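Local coordinates for protein DNA endonuclease I-CeuI (Chlamydomonas eugametos, PDB 2EX5) that cuts DNA as a magnesium-dependent homing endonuclease, a homodimer that recognises a degenerate 17-19 bp site and makes a staggered cut to spread its group I intron, at residues V47-F58 against V96-F104. The protein carries 1 engineered substitution. Sequence-based numbering, arbitrary orientation.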
ATOM      1  N   VAL C  47      19.139  -3.135  -9.831  1.00 50.07           N
ATOM      2  CA  VAL C  47      18.889  -2.444  -8.614  1.00 46.89           C
ATOM      3  C   VAL C  47      19.653  -1.126  -8.782  1.00 45.79           C
ATOM      4  O   VAL C  47      20.916  -1.127  -8.838  1.00 45.41           O
ATOM      5  CB  VAL C  47      19.343  -3.296  -7.380  1.00 46.06           C
ATOM      6  CG1 VAL C  47      19.352  -2.504  -6.154  1.00 44.87           C
ATOM      7  CG2 VAL C  47      18.434  -4.480  -7.207  1.00 47.21           C
ATOM      8  N   THR C  48      18.904  -0.012  -8.881  1.00 44.11           N
ATOM      9  CA  THR C  48      19.507   1.333  -8.927  1.00 42.37           C
ATOM     10  C   THR C  48      19.052   2.096  -7.740  1.00 42.19           C
ATOM     11  O   THR C  48      18.160   1.625  -6.990  1.00 40.66           O
ATOM     12  CB  THR C  48      19.163   2.155 -10.193  1.00 42.69           C
ATOM     13  OG1 THR C  48      17.758   2.214 -10.367  1.00 42.19           O
ATOM     14  CG2 THR C  48      19.713   1.509 -11.425  1.00 41.71           C
ATOM     15  N   SER C  49      19.725   3.240  -7.536  1.00 40.92           N
ATOM     16  CA  SER C  49      19.391   4.208  -6.509  1.00 40.73           C
ATOM     17  C   SER C  49      17.893   4.543  -6.626  1.00 39.37           C
ATOM     18  O   SER C  49      17.203   4.733  -5.629  1.00 41.25           O
ATOM     19  CB  SER C  49      20.124   5.542  -6.789  1.00 41.62           C
ATOM     20  OG  SER C  49      21.515   5.485  -6.517  1.00 47.49           O
ATOM     21  N   GLU C  50      17.482   4.712  -7.859  1.00 36.79           N
ATOM     22  CA  GLU C  50      16.115   4.990  -8.318  1.00 36.40           C
ATOM     23  C   GLU C  50      15.061   3.879  -7.941  1.00 34.49           C
ATOM     24  O   GLU C  50      13.939   4.207  -7.492  1.00 32.02           O
ATOM     25  CB  GLU C  50      16.148   5.001  -9.786  1.00 38.56           C
ATOM     26  CG  GLU C  50      15.612   6.214 -10.409  1.00 46.44           C
ATOM     27  CD  GLU C  50      16.730   7.111 -10.887  1.00 49.36           C
ATOM     28  OE1 GLU C  50      17.921   6.923 -10.443  1.00 52.74           O
ATOM     29  OE2 GLU C  50      16.422   7.982 -11.728  1.00 53.96           O
ATOM     30  N   SER C  51      15.430   2.614  -8.160  1.00 30.18           N
ATOM     31  CA  SER C  51      14.501   1.547  -7.948  1.00 28.96           C
ATOM     32  C   SER C  51      14.350   1.197  -6.448  1.00 28.15           C
ATOM     33  O   SER C  51      13.321   0.697  -6.049  1.00 28.82           O
ATOM     34  CB  SER C  51      14.771   0.363  -8.881  1.00 28.84           C
ATOM     35  OG  SER C  51      15.943  -0.191  -8.472  1.00 29.28           O
ATOM     36  N   LYS C  52      15.366   1.538  -5.650  1.00 28.11           N
ATOM     37  CA  LYS C  52      15.379   1.552  -4.226  1.00 29.46           C
ATOM     38  C   LYS C  52      14.475   2.586  -3.537  1.00 30.56           C
ATOM     39  O   LYS C  52      13.825   2.298  -2.470  1.00 29.37           O
ATOM     40  CB  LYS C  52      16.791   1.759  -3.779  1.00 29.96           C
ATOM     41  CG  LYS C  52      17.642   0.536  -4.087  1.00 33.02           C
ATOM     42  CD  LYS C  52      18.701   0.342  -3.052  1.00 36.99           C
ATOM     43  CE  LYS C  52      20.085   0.258  -3.632  1.00 39.55           C
ATOM     44  NZ  LYS C  52      20.175   1.505  -4.352  1.00 43.00           N
ATOM     45  N   LEU C  53      14.444   3.787  -4.115  1.00 30.51           N
ATOM     46  CA  LEU C  53      13.576   4.833  -3.615  1.00 28.69           C
ATOM     47  C   LEU C  53      12.135   4.448  -3.889  1.00 27.27           C
ATOM     48  O   LEU C  53      11.304   4.810  -3.141  1.00 26.21           O
ATOM     49  CB  LEU C  53      13.893   6.226  -4.250  1.00 28.32           C
ATOM     50  CG  LEU C  53      14.761   7.371  -3.687  1.00 29.62           C
ATOM     51  CD1 LEU C  53      15.425   7.133  -2.405  1.00 28.64           C
ATOM     52  CD2 LEU C  53      15.822   8.027  -4.710  1.00 28.00           C
ATOM     53  N   PHE C  54      11.863   3.843  -5.045  1.00 26.07           N
ATOM     54  CA  PHE C  54      10.546   3.342  -5.445  1.00 24.83           C
ATOM     55  C   PHE C  54      10.167   2.178  -4.461  1.00 24.19           C
ATOM     56  O   PHE C  54       9.071   2.145  -3.959  1.00 26.78           O
ATOM     57  CB  PHE C  54      10.538   2.855  -6.915  1.00 25.39           C
ATOM     58  CG  PHE C  54       9.177   2.218  -7.382  1.00 24.92           C
ATOM     59  CD1 PHE C  54       8.204   2.994  -8.006  1.00 27.25           C
ATOM     60  CD2 PHE C  54       8.892   0.881  -7.143  1.00 24.73           C
ATOM     61  CE1 PHE C  54       6.969   2.445  -8.443  1.00 28.24           C
ATOM     62  CE2 PHE C  54       7.691   0.352  -7.528  1.00 25.85           C
ATOM     63  CZ  PHE C  54       6.744   1.121  -8.182  1.00 25.85           C
ATOM     64  N   LEU C  55      11.095   1.287  -4.120  1.00 22.90           N
ATOM     65  CA  LEU C  55      10.753   0.259  -3.226  1.00 22.77           C
ATOM     66  C   LEU C  55      10.473   0.875  -1.836  1.00 23.04           C
ATOM     67  O   LEU C  55       9.598   0.386  -1.157  1.00 20.58           O
ATOM     68  CB  LEU C  55      11.848  -0.760  -3.165  1.00 21.62           C
ATOM     69  CG  LEU C  55      11.858  -1.916  -2.143  1.00 21.28           C
ATOM     70  CD1 LEU C  55      10.606  -2.852  -2.449  1.00 22.58           C
ATOM     71  CD2 LEU C  55      13.174  -2.684  -2.159  1.00 21.33           C
ATOM     72  N   ALA C  56      11.204   1.924  -1.414  1.00 22.01           N
ATOM     73  CA  ALA C  56      10.964   2.589  -0.132  1.00 22.43           C
ATOM     74  C   ALA C  56       9.512   3.019  -0.033  1.00 23.55           C
ATOM     75  O   ALA C  56       8.866   2.695   0.947  1.00 25.86           O
ATOM     76  CB  ALA C  56      11.902   3.754   0.137  1.00 21.34           C
ATOM     77  N   GLY C  57       8.963   3.630  -1.055  1.00 23.96           N
ATOM     78  CA  GLY C  57       7.564   4.098  -1.048  1.00 24.08           C
ATOM     79  C   GLY C  57       6.638   2.914  -1.008  1.00 25.24           C
ATOM     80  O   GLY C  57       5.595   2.880  -0.321  1.00 25.31           O
ATOM     81  N   PHE C  58       7.014   1.865  -1.708  1.00 26.18           N
ATOM     82  CA  PHE C  58       6.141   0.686  -1.747  1.00 25.80           C
ATOM     83  C   PHE C  58       5.994   0.042  -0.333  1.00 25.83           C
ATOM     84  O   PHE C  58       4.947  -0.439   0.015  1.00 24.60           O
ATOM     85  CB  PHE C  58       6.807  -0.293  -2.678  1.00 24.18           C
ATOM     86  CG  PHE C  58       6.053  -1.523  -2.866  1.00 25.25           C
ATOM     87  CD1 PHE C  58       4.931  -1.524  -3.649  1.00 27.30           C
ATOM     88  CD2 PHE C  58       6.464  -2.706  -2.282  1.00 25.62           C
ATOM     89  CE1 PHE C  58       4.268  -2.667  -3.858  1.00 25.56           C
ATOM     90  CE2 PHE C  58       5.742  -3.842  -2.450  1.00 22.67           C
ATOM     91  CZ  PHE C  58       4.655  -3.798  -3.225  1.00 23.66           C
ATOM     92  N   VAL C  96       7.494  -6.173  -8.141  1.00 27.61           N
ATOM     93  CA  VAL C  96       8.031  -5.407  -6.968  1.00 26.71           C
ATOM     94  C   VAL C  96       8.476  -6.262  -5.759  1.00 24.38           C
ATOM     95  O   VAL C  96       9.419  -5.916  -5.066  1.00 26.54           O
ATOM     96  CB  VAL C  96       6.995  -4.292  -6.587  1.00 28.02           C
ATOM     97  CG1 VAL C  96       7.575  -3.228  -5.659  1.00 30.04           C
ATOM     98  CG2 VAL C  96       6.499  -3.577  -7.899  1.00 29.63           C
ATOM     99  N   LEU C  97       7.786  -7.369  -5.470  1.00 24.91           N
ATOM    100  CA  LEU C  97       8.261  -8.385  -4.465  1.00 24.73           C
ATOM    101  C   LEU C  97       9.681  -8.964  -4.847  1.00 25.51           C
ATOM    102  O   LEU C  97      10.597  -9.130  -4.021  1.00 23.14           O
ATOM    103  CB  LEU C  97       7.199  -9.512  -4.474  1.00 24.39           C
ATOM    104  CG  LEU C  97       6.321  -9.587  -3.228  1.00 24.81           C
ATOM    105  CD1 LEU C  97       5.956  -8.197  -2.726  1.00 19.84           C
ATOM    106  CD2 LEU C  97       5.157 -10.544  -3.340  1.00 23.09           C
ATOM    107  N   TYR C  98       9.828  -9.229  -6.154  1.00 26.18           N
ATOM    108  CA  TYR C  98      11.117  -9.669  -6.745  1.00 27.29           C
ATOM    109  C   TYR C  98      12.191  -8.576  -6.586  1.00 25.81           C
ATOM    110  O   TYR C  98      13.298  -8.809  -6.090  1.00 26.01           O
ATOM    111  CB  TYR C  98      10.904 -10.099  -8.216  1.00 26.96           C
ATOM    112  CG  TYR C  98      12.169 -10.612  -8.819  1.00 27.94           C
ATOM    113  CD1 TYR C  98      12.525 -11.933  -8.668  1.00 27.58           C
ATOM    114  CD2 TYR C  98      13.045  -9.765  -9.503  1.00 28.14           C
ATOM    115  CE1 TYR C  98      13.750 -12.422  -9.150  1.00 28.48           C
ATOM    116  CE2 TYR C  98      14.248 -10.251 -10.016  1.00 29.66           C
ATOM    117  CZ  TYR C  98      14.564 -11.585  -9.840  1.00 28.21           C
ATOM    118  OH  TYR C  98      15.741 -12.077 -10.274  1.00 31.81           O
ATOM    119  N   LEU C  99      11.812  -7.359  -6.872  1.00 24.42           N
ATOM    120  CA  LEU C  99      12.705  -6.227  -6.554  1.00 26.29           C
ATOM    121  C   LEU C  99      13.149  -6.233  -5.090  1.00 26.70           C
ATOM    122  O   LEU C  99      14.362  -6.191  -4.834  1.00 26.60           O
ATOM    123  CB  LEU C  99      12.044  -4.903  -6.909  1.00 24.94           C
ATOM    124  CG  LEU C  99      12.681  -3.614  -7.387  1.00 27.81           C
ATOM    125  CD1 LEU C  99      11.951  -2.430  -6.712  1.00 25.17           C
ATOM    126  CD2 LEU C  99      14.296  -3.536  -7.307  1.00 25.23           C
ATOM    127  N   ALA C 100      12.217  -6.298  -4.092  1.00 27.32           N
ATOM    128  CA  ALA C 100      12.685  -6.421  -2.675  1.00 24.86           C
ATOM    129  C   ALA C 100      13.718  -7.532  -2.418  1.00 24.92           C
ATOM    130  O   ALA C 100      14.748  -7.319  -1.761  1.00 22.74           O
ATOM    131  CB  ALA C 100      11.489  -6.625  -1.736  1.00 23.10           C
ATOM    132  N   LEU C 101      13.407  -8.743  -2.894  1.00 27.35           N
ATOM    133  CA  LEU C 101      14.312  -9.937  -2.806  1.00 31.00           C
ATOM    134  C   LEU C 101      15.692  -9.594  -3.351  1.00 32.48           C
ATOM    135  O   LEU C 101      16.761  -9.766  -2.719  1.00 34.28           O
ATOM    136  CB  LEU C 101      13.656 -11.016  -3.656  1.00 30.72           C
ATOM    137  CG  LEU C 101      13.426 -12.460  -3.201  1.00 35.17           C
ATOM    138  CD1 LEU C 101      12.951 -12.607  -1.708  1.00 33.93           C
ATOM    139  CD2 LEU C 101      12.520 -13.196  -4.165  1.00 32.21           C
ATOM    140  N   GLU C 102      15.637  -8.987  -4.539  1.00 35.14           N
ATOM    141  CA  GLU C 102      16.842  -8.546  -5.238  1.00 35.48           C
ATOM    142  C   GLU C 102      17.594  -7.495  -4.407  1.00 35.15           C
ATOM    143  O   GLU C 102      18.789  -7.649  -4.226  1.00 35.58           O
ATOM    144  CB  GLU C 102      16.498  -8.158  -6.685  1.00 35.96           C
ATOM    145  CG  GLU C 102      17.682  -7.925  -7.521  1.00 39.80           C
ATOM    146  CD  GLU C 102      18.149  -9.118  -8.300  1.00 38.02           C
ATOM    147  OE1 GLU C 102      19.225  -9.635  -7.975  1.00 41.06           O
ATOM    148  OE2 GLU C 102      17.472  -9.540  -9.208  1.00 35.80           O
ATOM    149  N   VAL C 103      16.908  -6.496  -3.814  1.00 33.64           N
ATOM    150  CA  VAL C 103      17.621  -5.572  -2.923  1.00 32.97           C
ATOM    151  C   VAL C 103      18.024  -6.080  -1.558  1.00 34.31           C
ATOM    152  O   VAL C 103      19.095  -5.673  -1.052  1.00 34.75           O
ATOM    153  CB  VAL C 103      17.048  -4.063  -2.822  1.00 34.57           C
ATOM    154  CG1 VAL C 103      15.735  -3.912  -3.369  1.00 36.24           C
ATOM    155  CG2 VAL C 103      17.239  -3.444  -1.459  1.00 30.67           C
ATOM    156  N   PHE C 104      17.207  -6.928  -0.902  1.00 31.79           N
ATOM    157  CA  PHE C 104      17.745  -7.426   0.349  1.00 30.74           C
ATOM    158  C   PHE C 104      18.731  -8.564   0.173  1.00 30.29           C
ATOM    159  O   PHE C 104      19.398  -8.879   1.115  1.00 30.86           O
ATOM    160  CB  PHE C 104      16.640  -7.802   1.405  1.00 28.53           C
ATOM    161  CG  PHE C 104      15.640  -6.708   1.676  1.00 28.12           C
ATOM    162  CD1 PHE C 104      14.333  -6.832   1.216  1.00 27.60           C
ATOM    163  CD2 PHE C 104      15.989  -5.551   2.366  1.00 28.56           C
ATOM    164  CE1 PHE C 104      13.375  -5.835   1.480  1.00 28.11           C
ATOM    165  CE2 PHE C 104      14.999  -4.519   2.643  1.00 28.26           C
ATOM    166  CZ  PHE C 104      13.687  -4.728   2.208  1.00 29.13           C
TER
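Helix 49-58 crosses helix 96-104 with 117° between their N-to-C directions and axes 10.5 Å apart at closest, which brings L55 over A100. L55 is the knob, seated among V96, L99, A100 and V103: its CG stands anti to the backbone N (chi1 172°), sending CD1 to within 3.9 Å of A100 CB, while L99 CD1 packs on L55 CB at 3.9 Å. A branched side chain fills this hole, and the small alanine lets it come close to the opposing backbone. Nearer the C-terminal end of 47-58, V96 presents its methyl CG1 squarely over the F58 ring, 3.5 Å from the centroid, a CH-pi contact only 6° off the ring normal; the same CG1 meets F54 at the ring edge, 4.0 Å from CE2. With an alanine in place of F58, the V96 methyl would probably lose the flat surface it rests on, opening a gap between the helices. At the other end, V47 CG2 lies 3.5 Å from the aliphatic CG of E102, whose carboxylate pairs with K105. T48 and S51 form a capping box that starts the helix, T48 OG1 accepting from S51 N at 3.2 Å and S51 OG accepting from T48 N in return. F54 also meets F144 of the second subunit, and E62, a magnesium ligand, follows F58 closely: this is the LAGLIDADG helix of the homing endonuclease fold, packed on the helix linking two strands of the DNA-binding sheet.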